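Local coordinates for protein putative oxidoreductase (Gluconobacter oxydans, PDB 3WJ7) that probably acts as a coenzyme-dependent oxidoreductase of the short-chain dehydrogenase/reductase (SDR) family, interconverting carbonyl compounds and their reduced or oxidised forms, at residues L40-R45 with L56-A61; S126-G131 with I153-K158; V145-V150 with K158-Q163; V185-I190 with H219-A224; W273-A278 with V294-L299. All blocks are in the same frame, centred on the assembly; numbering follows the deposited sequence.

Contact 1 (L40-R45 with L56-A61)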
# COMPACT_ATOMS: atom_id res chain seq x y z
N LEU A 40 8.32 -30.65 21.99
CA LEU A 40 8.14 -29.36 21.35
C LEU A 40 9.32 -28.39 21.39
O LEU A 40 10.07 -28.29 22.38
CB LEU A 40 6.88 -28.70 21.90
CG LEU A 40 5.52 -29.38 21.65
CD1 LEU A 40 4.43 -28.48 22.22
CD2 LEU A 40 5.21 -29.64 20.18
N ARG A 41 9.52 -27.70 20.28
CA ARG A 41 10.31 -26.48 20.24
C ARG A 41 9.40 -25.36 19.66
O ARG A 41 8.67 -25.56 18.70
CB ARG A 41 11.60 -26.69 19.43
CG ARG A 41 12.50 -25.44 19.33
CD ARG A 41 13.78 -25.66 18.52
NE ARG A 41 14.56 -26.76 19.06
CZ ARG A 41 15.40 -27.53 18.40
NH1 ARG A 41 15.62 -27.36 17.10
NH2 ARG A 41 16.00 -28.52 19.04
N LEU A 42 9.41 -24.19 20.25
CA LEU A 42 8.46 -23.16 19.84
C LEU A 42 9.25 -22.00 19.28
O LEU A 42 10.07 -21.45 19.98
CB LEU A 42 7.59 -22.74 21.03
CG LEU A 42 6.84 -23.88 21.75
CD1 LEU A 42 6.00 -23.38 22.90
CD2 LEU A 42 5.98 -24.75 20.85
N LEU A 43 9.06 -21.65 18.02
CA LEU A 43 9.74 -20.48 17.50
C LEU A 43 8.95 -19.28 17.96
O LEU A 43 7.72 -19.27 17.86
CB LEU A 43 9.83 -20.51 15.97
CG LEU A 43 10.61 -19.38 15.32
CD1 LEU A 43 12.13 -19.62 15.34
CD2 LEU A 43 10.13 -19.15 13.88
N VAL A 44 9.65 -18.30 18.52
CA VAL A 44 9.06 -17.01 18.93
C VAL A 44 9.91 -15.84 18.43
O VAL A 44 11.12 -16.02 18.17
CB VAL A 44 9.00 -16.90 20.46
CG1 VAL A 44 8.06 -17.95 21.05
CG2 VAL A 44 10.41 -16.99 21.04
N ARG A 45 9.28 -14.67 18.32
CA ARG A 45 9.94 -13.42 17.91
C ARG A 45 10.77 -12.76 19.04
O ARG A 45 10.44 -12.92 20.22
CB ARG A 45 8.91 -12.42 17.38
CG ARG A 45 8.77 -12.37 15.86
CD ARG A 45 8.00 -11.11 15.42
NE ARG A 45 7.56 -11.14 14.02
CZ ARG A 45 6.43 -11.69 13.57
NH1 ARG A 45 5.59 -12.29 14.41
NH2 ARG A 45 6.13 -11.66 12.28
N LEU A 56 3.61 -24.88 28.75
CA LEU A 56 4.21 -25.98 28.00
C LEU A 56 5.68 -26.12 28.36
O LEU A 56 6.45 -25.17 28.26
CB LEU A 56 4.07 -25.73 26.50
CG LEU A 56 2.71 -25.30 25.94
CD1 LEU A 56 2.89 -24.46 24.69
CD2 LEU A 56 1.83 -26.50 25.68
N ASN A 57 6.08 -27.31 28.79
CA ASN A 57 7.49 -27.59 28.90
C ASN A 57 7.93 -27.69 27.45
O ASN A 57 7.46 -28.57 26.71
CB ASN A 57 7.81 -28.85 29.74
CG ASN A 57 7.09 -30.11 29.26
OD1 ASN A 57 5.86 -30.14 29.15
ND2 ASN A 57 7.86 -31.16 28.99
N ALA A 58 8.74 -26.73 27.03
CA ALA A 58 9.08 -26.61 25.62
C ALA A 58 10.42 -25.92 25.40
O ALA A 58 10.74 -24.91 26.06
CB ALA A 58 7.97 -25.88 24.88
N GLU A 59 11.21 -26.45 24.48
CA GLU A 59 12.36 -25.68 24.03
C GLU A 59 11.85 -24.41 23.32
O GLU A 59 10.84 -24.41 22.57
CB GLU A 59 13.26 -26.49 23.12
CG GLU A 59 14.04 -27.60 23.80
CD GLU A 59 14.51 -28.66 22.80
OE1 GLU A 59 14.78 -28.29 21.62
OE2 GLU A 59 14.60 -29.86 23.20
N LEU A 60 12.54 -23.31 23.58
CA LEU A 60 12.22 -22.09 22.90
C LEU A 60 13.35 -21.72 21.97
O LEU A 60 14.48 -21.60 22.39
CB LEU A 60 11.94 -20.99 23.91
CG LEU A 60 10.51 -21.15 24.41
CD1 LEU A 60 10.45 -21.14 25.93
CD2 LEU A 60 9.61 -20.08 23.79
N ALA A 61 13.03 -21.58 20.69
CA ALA A 61 13.97 -21.00 19.72
C ALA A 61 13.48 -19.61 19.36
O ALA A 61 12.28 -19.39 19.16
CB ALA A 61 14.09 -21.87 18.46
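The guanidinium of Arg41 takes Glu59 at its edge: the carboxylate oxygen OE1 lies in the guanidinium plane, and the two flat groups are nearly coplanar, 29° apart. Both NE and NH2 of Arg41 donate to Glu59 OE1, at 3.0 Å and 2.9 Å, so one oxygen carries a side-on salt bridge. A bend at chi3 (-57°) turns the end of the long arginine chain to present that edge, while NH1 is bound to the carbonyl oxygens of Ala74 and Lys76. A charged pair suits this partly exposed edge of the sheet, and the aliphatic part of the arginine still packs, with CD 3.8 Å from Ala61 CB. On the face of Leu42 and Leu60 the side chains that meet are apolar. Leu42 CD1 reaches Leu56 CD1, the two side chains crossing at about a right angle, and also Ala58 CB at 3.7 Å; Val44 CG1 meets Leu60 CD2 at 3.8 Å. Helix 24-35 touches Leu56 on this side, and helix 71-75 packs on Leu43 and Ala61 on the other. The backbones are laced by a ladder in which Leu42 N donates to Glu59 O (2.7 Å) and Val44 N to Ala61 O (2.9 Å). The strands run in the same direction, the axes of the short segments crossing at -29°. Such a twisted parallel pair, helices on both faces and strand 59-62 at the margin, is characteristic of the Rossmann fold of SDR enzymes.

Contact 2 (S126-G131 with I153-K158)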
# COMPACT_ATOMS: atom_id res chain seq x y z
N SER A 126 -5.85 -21.25 5.21
CA SER A 126 -7.15 -20.80 5.70
C SER A 126 -8.15 -20.90 4.61
O SER A 126 -7.78 -20.94 3.43
CB SER A 126 -7.05 -19.36 6.22
OG SER A 126 -8.28 -18.68 6.11
N VAL A 127 -9.43 -20.94 4.98
CA VAL A 127 -10.45 -20.88 3.93
C VAL A 127 -10.34 -19.58 3.10
O VAL A 127 -10.87 -19.53 1.98
CB VAL A 127 -11.89 -21.06 4.44
CG1 VAL A 127 -12.06 -22.46 5.00
CG2 VAL A 127 -12.28 -19.98 5.44
N ALA A 128 -9.65 -18.55 3.64
CA ALA A 128 -9.52 -17.29 2.88
C ALA A 128 -8.70 -17.48 1.60
O ALA A 128 -8.86 -16.75 0.65
CB ALA A 128 -8.97 -16.19 3.75
N ALA A 129 -7.84 -18.48 1.57
CA ALA A 129 -7.13 -18.88 0.36
C ALA A 129 -7.97 -19.64 -0.66
O ALA A 129 -7.46 -19.95 -1.75
CB ALA A 129 -5.90 -19.70 0.73
N LEU A 130 -9.22 -19.99 -0.32
CA LEU A 130 -9.96 -20.93 -1.17
C LEU A 130 -11.01 -20.24 -2.04
O LEU A 130 -11.22 -19.04 -1.92
CB LEU A 130 -10.63 -22.01 -0.34
CG LEU A 130 -9.75 -22.90 0.53
CD1 LEU A 130 -10.57 -24.05 1.05
CD2 LEU A 130 -8.55 -23.44 -0.17
N GLY A 131 -11.67 -21.00 -2.94
CA GLY A 131 -12.66 -20.44 -3.87
C GLY A 131 -14.04 -20.38 -3.26
O GLY A 131 -14.28 -21.02 -2.25
N ILE A 153 -6.51 -7.53 1.14
CA ILE A 153 -5.14 -7.86 1.29
C ILE A 153 -5.05 -9.08 2.20
O ILE A 153 -4.24 -9.94 1.95
CB ILE A 153 -4.30 -6.63 1.74
CG1 ILE A 153 -4.08 -5.73 0.52
CG2 ILE A 153 -2.90 -7.06 2.15
CD1 ILE A 153 -3.83 -4.24 0.79
N TYR A 154 -5.91 -9.19 3.20
CA TYR A 154 -5.87 -10.34 4.09
C TYR A 154 -6.03 -11.63 3.29
O TYR A 154 -5.27 -12.55 3.45
CB TYR A 154 -6.92 -10.30 5.24
CG TYR A 154 -7.00 -11.67 5.97
CD1 TYR A 154 -5.94 -12.11 6.80
CD2 TYR A 154 -8.08 -12.54 5.76
CE1 TYR A 154 -5.97 -13.37 7.40
CE2 TYR A 154 -8.13 -13.78 6.38
CZ TYR A 154 -7.07 -14.19 7.20
OH TYR A 154 -7.13 -15.43 7.83
N LYS A 155 -7.04 -11.70 2.45
CA LYS A 155 -7.26 -12.91 1.71
C LYS A 155 -6.17 -13.08 0.68
O LYS A 155 -5.67 -14.17 0.52
CB LYS A 155 -8.68 -12.95 1.06
CG LYS A 155 -9.84 -12.75 2.03
CD LYS A 155 -11.19 -12.81 1.33
CE LYS A 155 -11.61 -14.20 0.79
NZ LYS A 155 -13.11 -14.38 0.84
N LEU A 156 -5.78 -12.01 -0.02
CA LEU A 156 -4.75 -12.06 -1.08
C LEU A 156 -3.46 -12.62 -0.55
O LEU A 156 -2.81 -13.47 -1.18
CB LEU A 156 -4.46 -10.69 -1.67
CG LEU A 156 -3.66 -10.71 -2.98
CD1 LEU A 156 -4.35 -11.57 -4.02
CD2 LEU A 156 -3.39 -9.33 -3.56
N SER A 157 -3.13 -12.15 0.64
CA SER A 157 -1.99 -12.67 1.36
C SER A 157 -2.13 -14.20 1.65
O SER A 157 -1.17 -14.99 1.51
CB SER A 157 -1.89 -11.92 2.66
OG SER A 157 -0.58 -12.01 3.12
N LYS A 158 -3.31 -14.63 2.08
CA LYS A 158 -3.41 -16.05 2.40
C LYS A 158 -3.34 -16.82 1.09
O LYS A 158 -2.69 -17.84 1.03
CB LYS A 158 -4.65 -16.40 3.21
CG LYS A 158 -4.65 -15.84 4.62
CD LYS A 158 -3.55 -16.48 5.45
CE LYS A 158 -3.47 -15.83 6.84
NZ LYS A 158 -2.31 -16.33 7.65
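Apolar packing centres on Ala128, whose CB sits 3.7 Å from Tyr154 CE2 and 3.9 Å from Lys155 CG. A methyl is small enough to let the 3-10 turn 127-129 come close to helix 153-172, and the bend of Lys155 at chi3 (69°) is followed by a return of its CE to within 3.8 Å of Ala128 O. One turn further along the helix, Ala129 CB lies 3.7 Å from the carbonyl oxygen of Lys158, again a place for a short side chain. The polar relations are of another kind. Tyr154, with CG anti to the backbone N (chi1 169°), brings its OH to 3.9 Å from Ser126 OG, too far for a direct bond. Spaced four residues apart on the helix, Tyr154 and Lys158 form the YxxxK sequence of the SDR family, and with Ser126 facing them the set is consistent with the Ser-Tyr-Lys triad of these enzymes; a bound mercury ion is about 5 Å from the Ser126 side chain. Within its own segment Ser126 makes an ST turn: OG accepts from Ala128 N at 2.8 Å in an almost straight bond (172°). Replacing Ser126 by alanine is likely to undo this turn, leaving Ala128 N without its side-chain acceptor, and to take a hydroxyl away from beside Tyr154 OH. Lys158 offers CB, 4.1 Å from Ala129 N, while the rest of its chain leads off toward Ala85.

Contact 3 (V145-V150 with K158-Q163)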
# COMPACT_ATOMS: atom_id res chain seq x y z
N VAL A 145 -10.40 -21.16 -7.87
CA VAL A 145 -10.10 -19.84 -7.35
C VAL A 145 -9.23 -19.16 -8.33
O VAL A 145 -8.31 -19.74 -8.84
CB VAL A 145 -9.21 -19.88 -6.08
CG1 VAL A 145 -9.82 -18.98 -5.02
CG2 VAL A 145 -8.90 -21.32 -5.61
N SER A 146 -9.45 -17.88 -8.53
CA SER A 146 -8.50 -17.15 -9.34
C SER A 146 -8.08 -15.87 -8.60
O SER A 146 -8.92 -15.24 -7.96
CB SER A 146 -9.11 -16.89 -10.73
OG SER A 146 -8.96 -15.54 -11.12
N GLU A 147 -6.79 -15.51 -8.69
CA GLU A 147 -6.30 -14.19 -8.20
C GLU A 147 -7.24 -13.03 -8.45
O GLU A 147 -7.42 -12.19 -7.58
CB GLU A 147 -4.90 -13.84 -8.68
CG GLU A 147 -3.84 -14.06 -7.59
CD GLU A 147 -2.64 -13.11 -7.65
OE1 GLU A 147 -1.51 -13.53 -7.28
OE2 GLU A 147 -2.85 -11.94 -8.02
N SER A 148 -7.86 -13.01 -9.62
CA SER A 148 -8.70 -11.87 -10.00
C SER A 148 -10.01 -11.81 -9.22
O SER A 148 -10.72 -10.81 -9.24
CB SER A 148 -8.99 -11.90 -11.50
OG SER A 148 -9.76 -13.05 -11.83
N GLN A 149 -10.35 -12.86 -8.50
CA GLN A 149 -11.52 -12.73 -7.66
C GLN A 149 -11.25 -12.58 -6.17
O GLN A 149 -12.18 -12.67 -5.38
CB GLN A 149 -12.58 -13.77 -7.95
CG GLN A 149 -12.11 -15.15 -8.36
CD GLN A 149 -13.31 -16.02 -8.69
OE1 GLN A 149 -13.39 -17.17 -8.27
NE2 GLN A 149 -14.26 -15.45 -9.42
N VAL A 150 -10.02 -12.31 -5.77
CA VAL A 150 -9.75 -12.13 -4.35
C VAL A 150 -9.81 -10.65 -3.97
O VAL A 150 -9.36 -9.81 -4.72
CB VAL A 150 -8.45 -12.80 -3.94
CG1 VAL A 150 -7.84 -12.11 -2.74
CG2 VAL A 150 -8.71 -14.28 -3.67
N LYS A 158 -3.31 -14.63 2.08
CA LYS A 158 -3.41 -16.05 2.40
C LYS A 158 -3.34 -16.82 1.09
O LYS A 158 -2.69 -17.84 1.03
CB LYS A 158 -4.65 -16.40 3.21
CG LYS A 158 -4.65 -15.84 4.62
CD LYS A 158 -3.55 -16.48 5.45
CE LYS A 158 -3.47 -15.83 6.84
NZ LYS A 158 -2.31 -16.33 7.65
N TYR A 159 -3.96 -16.27 0.03
CA TYR A 159 -3.96 -16.92 -1.26
C TYR A 159 -2.52 -17.05 -1.80
O TYR A 159 -2.08 -18.16 -2.09
CB TYR A 159 -4.87 -16.19 -2.27
CG TYR A 159 -4.77 -16.69 -3.67
CD1 TYR A 159 -5.47 -17.83 -4.07
CD2 TYR A 159 -3.93 -16.06 -4.59
CE1 TYR A 159 -5.39 -18.32 -5.37
CE2 TYR A 159 -3.83 -16.51 -5.90
CZ TYR A 159 -4.56 -17.64 -6.29
OH TYR A 159 -4.45 -18.14 -7.57
N ARG A 160 -1.77 -15.95 -1.87
CA ARG A 160 -0.43 -16.01 -2.40
C ARG A 160 0.46 -16.97 -1.64
O ARG A 160 1.26 -17.75 -2.25
CB ARG A 160 0.22 -14.63 -2.46
CG ARG A 160 -0.44 -13.77 -3.51
CD ARG A 160 0.43 -12.59 -3.87
NE ARG A 160 -0.14 -11.99 -5.07
CZ ARG A 160 -0.21 -10.68 -5.28
NH1 ARG A 160 0.24 -9.83 -4.36
NH2 ARG A 160 -0.71 -10.22 -6.41
N ALA A 161 0.34 -16.93 -0.31
CA ALA A 161 1.17 -17.81 0.53
C ALA A 161 0.82 -19.28 0.26
O ALA A 161 1.73 -20.12 0.03
CB ALA A 161 1.00 -17.48 2.01
N GLU A 162 -0.47 -19.58 0.22
CA GLU A 162 -0.84 -20.96 -0.08
C GLU A 162 -0.28 -21.34 -1.46
O GLU A 162 0.22 -22.45 -1.63
CB GLU A 162 -2.36 -21.23 0.01
CG GLU A 162 -2.74 -22.52 -0.70
CD GLU A 162 -4.18 -22.95 -0.47
OE1 GLU A 162 -4.98 -23.00 -1.44
OE2 GLU A 162 -4.54 -23.25 0.68
N GLN A 163 -0.37 -20.45 -2.45
CA GLN A 163 0.14 -20.81 -3.80
C GLN A 163 1.62 -21.10 -3.75
O GLN A 163 2.08 -22.01 -4.43
CB GLN A 163 -0.16 -19.76 -4.87
CG GLN A 163 -1.64 -19.66 -5.26
CD GLN A 163 -2.22 -20.98 -5.76
OE1 GLN A 163 -3.14 -21.52 -5.16
NE2 GLN A 163 -1.68 -21.50 -6.85
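The loop that precedes helix 153-172, the helix carrying the YxxxK sequence of the SDR fold, is tied back onto that helix by Glu147 and Arg160. Arg160 grips the carboxylate side-on with two nitrogens, one to each oxygen. NE donates to Glu147 OE1 at 3.0 Å, and this oxygen lies in the guanidinium plane although the donor stands above the carboxylate plane. NH2 reaches Glu147 OE2 on its syn side at 3.2 Å, somewhat tilted. The carboxylate and guanidinium planes are 55° apart, so the salt bridge is twisted rather than flat. Opposite charges suit this surface position, and Arg160 has a second mate: its NH1 makes a salt bridge to Asp94 of the second subunit, linking the loop to the subunit interface. Nearby, Tyr159, with CG anti to the backbone N (chi1 172°), leans its ring toward the loop, where CE1 comes to 4.2 Å from Val145 CB. The loop is shaped by an ST turn in which Ser146 OG accepts from Ser148 N at 3.1 Å and also from Ser148 OG. On the helix itself, Gln163 CG lies over one face of the Tyr159 ring, 3.7 Å above its plane and offset toward the rim.

Contact 4 (V185-I190 with H219-A224)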
# COMPACT_ATOMS: atom_id res chain seq x y z
N VAL A 185 -13.40 -19.91 16.94
CA VAL A 185 -13.93 -19.24 18.10
C VAL A 185 -13.70 -20.20 19.24
O VAL A 185 -13.63 -21.42 19.04
CB VAL A 185 -15.43 -18.99 17.90
CG1 VAL A 185 -16.12 -18.54 19.15
CG2 VAL A 185 -15.63 -17.99 16.79
N GLY A 186 -13.52 -19.67 20.43
CA GLY A 186 -13.42 -20.51 21.61
C GLY A 186 -12.81 -19.81 22.80
O GLY A 186 -12.72 -18.57 22.82
N PRO A 187 -12.37 -20.60 23.78
CA PRO A 187 -11.81 -19.99 24.98
C PRO A 187 -10.40 -19.52 24.73
O PRO A 187 -9.81 -19.88 23.72
CB PRO A 187 -11.85 -21.14 26.01
CG PRO A 187 -11.81 -22.38 25.20
CD PRO A 187 -12.58 -22.05 23.94
N ARG A 188 -9.88 -18.68 25.62
CA ARG A 188 -8.51 -18.17 25.52
C ARG A 188 -8.31 -17.22 24.35
O ARG A 188 -7.25 -17.20 23.72
CB ARG A 188 -7.51 -19.30 25.39
CG ARG A 188 -7.40 -20.18 26.58
CD ARG A 188 -5.93 -20.36 26.75
NE ARG A 188 -5.64 -21.45 27.66
CZ ARG A 188 -4.49 -21.59 28.29
NH1 ARG A 188 -3.52 -20.68 28.12
NH2 ARG A 188 -4.31 -22.63 29.10
N ASP A 189 -9.31 -16.40 24.06
CA ASP A 189 -9.20 -15.50 22.96
C ASP A 189 -8.72 -14.16 23.52
O ASP A 189 -9.49 -13.22 23.71
CB ASP A 189 -10.50 -15.40 22.18
CG ASP A 189 -10.30 -14.78 20.84
OD1 ASP A 189 -9.13 -14.40 20.57
OD2 ASP A 189 -11.28 -14.66 20.05
N ILE A 190 -7.41 -14.12 23.74
CA ILE A 190 -6.73 -13.17 24.59
C ILE A 190 -6.68 -11.76 24.01
O ILE A 190 -7.00 -10.79 24.69
CB ILE A 190 -5.34 -13.74 24.90
CG1 ILE A 190 -5.52 -14.87 25.94
CG2 ILE A 190 -4.36 -12.64 25.29
CD1 ILE A 190 -4.38 -15.85 26.05
N HIS A 219 -14.73 -24.57 16.36
CA HIS A 219 -14.10 -24.51 17.65
C HIS A 219 -12.59 -24.50 17.43
O HIS A 219 -12.09 -25.27 16.62
CB HIS A 219 -14.53 -25.69 18.53
CG HIS A 219 -14.34 -25.45 19.98
ND1 HIS A 219 -13.10 -25.29 20.55
CD2 HIS A 219 -15.24 -25.28 20.98
CE1 HIS A 219 -13.24 -25.02 21.84
NE2 HIS A 219 -14.53 -25.01 22.13
N VAL A 220 -11.90 -23.61 18.12
CA VAL A 220 -10.45 -23.49 18.07
C VAL A 220 -9.77 -24.81 18.42
O VAL A 220 -8.75 -25.17 17.82
CB VAL A 220 -9.93 -22.34 18.98
CG1 VAL A 220 -9.98 -22.73 20.44
CG2 VAL A 220 -8.51 -21.96 18.63
N ASP A 221 -10.34 -25.54 19.37
CA ASP A 221 -9.78 -26.86 19.78
C ASP A 221 -9.99 -27.93 18.71
O ASP A 221 -9.27 -28.90 18.64
CB ASP A 221 -10.33 -27.29 21.14
CG ASP A 221 -9.77 -26.44 22.29
OD1 ASP A 221 -8.60 -26.04 22.19
OD2 ASP A 221 -10.47 -26.15 23.30
N ASP A 222 -10.97 -27.70 17.85
CA ASP A 222 -11.21 -28.61 16.77
C ASP A 222 -10.27 -28.35 15.65
O ASP A 222 -9.83 -29.30 15.02
CB ASP A 222 -12.65 -28.54 16.30
CG ASP A 222 -13.57 -29.20 17.27
OD1 ASP A 222 -13.11 -30.10 18.00
OD2 ASP A 222 -14.74 -28.79 17.36
N VAL A 223 -9.95 -27.07 15.40
CA VAL A 223 -8.89 -26.72 14.48
C VAL A 223 -7.60 -27.41 14.91
O VAL A 223 -6.90 -28.03 14.09
CB VAL A 223 -8.63 -25.21 14.49
CG1 VAL A 223 -7.36 -24.84 13.73
CG2 VAL A 223 -9.83 -24.49 13.93
N ALA A 224 -7.31 -27.27 16.20
CA ALA A 224 -6.09 -27.80 16.78
C ALA A 224 -5.99 -29.30 16.57
O ALA A 224 -4.97 -29.83 16.09
CB ALA A 224 -5.99 -27.44 18.27
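Val185 O faces His219 and Val220 at once. It accepts from Val220 N at 2.9 Å and is approached by His219 CA in a CA-H...O contact. The same oxygen hangs 4.1 Å above one face of the His219 imidazole, toward the rim of the ring. Beside it the Pro187 ring crosses the His219 side chain at about a right angle, bringing Pro187 CD to 3.7 Å from His219 CE1. Gly186 lies between them with backbone angles (phi 162°, psi -163°) that call for glycine; a beta carbon would run into Val220 CG1 and its own proline neighbour. The next shell fixes the imidazole. With CG anti to the backbone N (chi1 -159°), His219 ND1 accepts from Asp221 N at 3.0 Å, the donor lying in the ring plane, while NE2 is hydrogen-bonded to Asp330 of helix 324-337. An alanine in place of His219 is likely to leave Asp221 N without its side-chain acceptor, deprive Asp330 of a partner and open a gap beside Pro187. Farther out, Phe24 of helix 24-35 packs on Val220. Histidine thus serves as N-cap where strand 214-219 passes straight into helix 220-233, beside the end of the parallel strand 176-185, a strand-to-helix junction of the Rossmann-type SDR fold.

Contact 5 (W273-A278 with V294-L299); sequences WLYPVA and VTRETL
Leu299 pushes its forked end against the start of helix 275-288, one branch to each of two neighbours. Its CD1 rests 3.8 Å from Leu274 CB, the two leucine side chains crossing at about a right angle, while CD2 lies over the backbone of Tyr275. Having CG anti to the backbone N (chi1 -172°) carries the fork across to the dip between Leu274 and the Tyr275 backbone. Ala278 answers from the other helix with a small bump: its CB lies against the backbone at the start of helix 296-302, 3.7 Å from Arg296 N, and a short residue suits so near an approach, where the CA atoms of Ala278 and Thr295 are 4.8 Å apart. Val294 CG1 fills in at 4.1 Å from Ala278 CA. Toward the surface, the Tyr275 side chain crosses that of Arg296 at a slant, with Tyr275 OH 3.7 Å from Arg296 CD and the ring and guanidinium planes 70° apart. Thr295 caps the second helix, OG1 accepting from Thr298 N at 2.9 Å. Phe288 of the third subunit packs on Leu274, Val294 and Leu299, and Arg296 forms salt bridges to Glu282 and to Asp201 of the second subunit. The contact between the segments is therefore chiefly apolar and depends on shape, while the arginine's charge is spent on partners beyond it.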
# COMPACT_ATOMS: atom_id res chain seq x y z
N TRP A 273 -27.63 -3.35 0.49
CA TRP A 273 -27.80 -1.94 0.77
C TRP A 273 -26.46 -1.25 0.71
O TRP A 273 -26.37 -0.05 0.88
CB TRP A 273 -28.39 -1.71 2.16
CG TRP A 273 -29.77 -2.25 2.37
CD1 TRP A 273 -30.59 -2.81 1.44
CD2 TRP A 273 -30.49 -2.26 3.60
NE1 TRP A 273 -31.78 -3.16 2.01
CE2 TRP A 273 -31.75 -2.84 3.34
CE3 TRP A 273 -30.20 -1.83 4.90
CZ2 TRP A 273 -32.72 -3.04 4.33
CZ3 TRP A 273 -31.14 -2.02 5.90
CH2 TRP A 273 -32.40 -2.62 5.61
N LEU A 274 -25.39 -2.00 0.47
CA LEU A 274 -24.09 -1.34 0.38
C LEU A 274 -23.84 -0.88 -1.05
O LEU A 274 -22.93 -0.10 -1.31
CB LEU A 274 -22.96 -2.27 0.89
CG LEU A 274 -22.95 -2.68 2.37
CD1 LEU A 274 -22.25 -4.02 2.51
CD2 LEU A 274 -22.31 -1.66 3.30
N TYR A 275 -24.69 -1.34 -1.98
CA TYR A 275 -24.57 -0.99 -3.41
C TYR A 275 -24.37 0.51 -3.64
O TYR A 275 -23.42 0.89 -4.27
CB TYR A 275 -25.72 -1.58 -4.25
CG TYR A 275 -25.70 -1.24 -5.75
CD1 TYR A 275 -25.29 -2.19 -6.71
CD2 TYR A 275 -26.13 0.02 -6.20
CE1 TYR A 275 -25.29 -1.87 -8.08
CE2 TYR A 275 -26.13 0.35 -7.54
CZ TYR A 275 -25.73 -0.59 -8.48
OH TYR A 275 -25.77 -0.20 -9.81
N PRO A 276 -25.26 1.37 -3.10
CA PRO A 276 -25.09 2.82 -3.22
C PRO A 276 -23.76 3.35 -2.72
O PRO A 276 -23.22 4.30 -3.33
CB PRO A 276 -26.22 3.37 -2.35
CG PRO A 276 -27.30 2.37 -2.55
CD PRO A 276 -26.58 1.03 -2.53
N VAL A 277 -23.24 2.78 -1.63
CA VAL A 277 -21.96 3.21 -1.05
C VAL A 277 -20.84 2.89 -2.06
O VAL A 277 -19.90 3.69 -2.28
CB VAL A 277 -21.67 2.47 0.27
CG1 VAL A 277 -20.55 3.14 1.04
CG2 VAL A 277 -22.93 2.40 1.13
N ALA A 278 -20.96 1.70 -2.66
CA ALA A 278 -20.04 1.24 -3.72
C ALA A 278 -20.03 2.22 -4.88
O ALA A 278 -18.96 2.63 -5.39
CB ALA A 278 -20.48 -0.13 -4.23
N VAL A 294 -13.13 0.26 -3.11
CA VAL A 294 -14.36 -0.50 -3.14
C VAL A 294 -15.15 -0.10 -4.38
O VAL A 294 -15.22 1.07 -4.70
CB VAL A 294 -15.12 -0.19 -1.88
CG1 VAL A 294 -16.61 -0.33 -2.05
CG2 VAL A 294 -14.62 -1.09 -0.77
N THR A 295 -15.72 -1.07 -5.09
CA THR A 295 -16.53 -0.84 -6.31
C THR A 295 -17.74 -1.78 -6.26
O THR A 295 -17.74 -2.72 -5.45
CB THR A 295 -15.74 -1.17 -7.61
OG1 THR A 295 -15.62 -2.57 -7.74
CG2 THR A 295 -14.31 -0.64 -7.61
N ARG A 296 -18.75 -1.58 -7.12
CA ARG A 296 -19.73 -2.66 -7.42
C ARG A 296 -19.11 -4.03 -7.65
O ARG A 296 -19.60 -5.02 -7.12
CB ARG A 296 -20.59 -2.31 -8.62
CG ARG A 296 -21.42 -1.05 -8.37
CD ARG A 296 -22.05 -0.58 -9.66
NE ARG A 296 -21.03 -0.14 -10.61
CZ ARG A 296 -21.29 0.46 -11.76
NH1 ARG A 296 -22.54 0.66 -12.13
NH2 ARG A 296 -20.29 0.85 -12.54
N GLU A 297 -18.04 -4.09 -8.43
CA GLU A 297 -17.32 -5.36 -8.70
C GLU A 297 -16.76 -5.95 -7.39
O GLU A 297 -16.67 -7.16 -7.23
CB GLU A 297 -16.19 -5.16 -9.76
CG GLU A 297 -15.65 -6.46 -10.40
CD GLU A 297 -14.18 -6.39 -10.89
OE1 GLU A 297 -13.22 -6.50 -10.06
OE2 GLU A 297 -13.97 -6.27 -12.12
N THR A 298 -16.41 -5.09 -6.45
CA THR A 298 -15.95 -5.55 -5.15
C THR A 298 -17.07 -6.14 -4.31
O THR A 298 -16.97 -7.26 -3.81
CB THR A 298 -15.15 -4.44 -4.41
OG1 THR A 298 -13.78 -4.74 -4.65
CG2 THR A 298 -15.34 -4.46 -2.88
N LEU A 299 -18.15 -5.38 -4.19
CA LEU A 299 -19.31 -5.81 -3.48
C LEU A 299 -19.87 -7.16 -3.96
O LEU A 299 -20.34 -7.96 -3.16
CB LEU A 299 -20.37 -4.72 -3.56
CG LEU A 299 -21.60 -4.92 -2.70
CD1 LEU A 299 -21.30 -4.92 -1.20
CD2 LEU A 299 -22.61 -3.85 -3.03

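Contacts 2 and 3 belong together: their centres are 6 Å apart, both use helix 153-172, they share Lys158, and Gly131 CA touches Val145 CG1 at 3.4 Å. Contact 2 supplies the probable catalytic groups and has a bound mercury ion close beside it; the side chains of Val220 in contact 4 and Tyr159 in contact 3 lie about 10 Å and 13 Å from a mercury ion. Contact 1, at the sheet margin, and contact 4 have centres 20 Å apart, both within the Rossmann-type family region. Contact 5 lies farthest from contact 1, about 45 Å between centres, but shares with contact 3 a boundary with the second subunit.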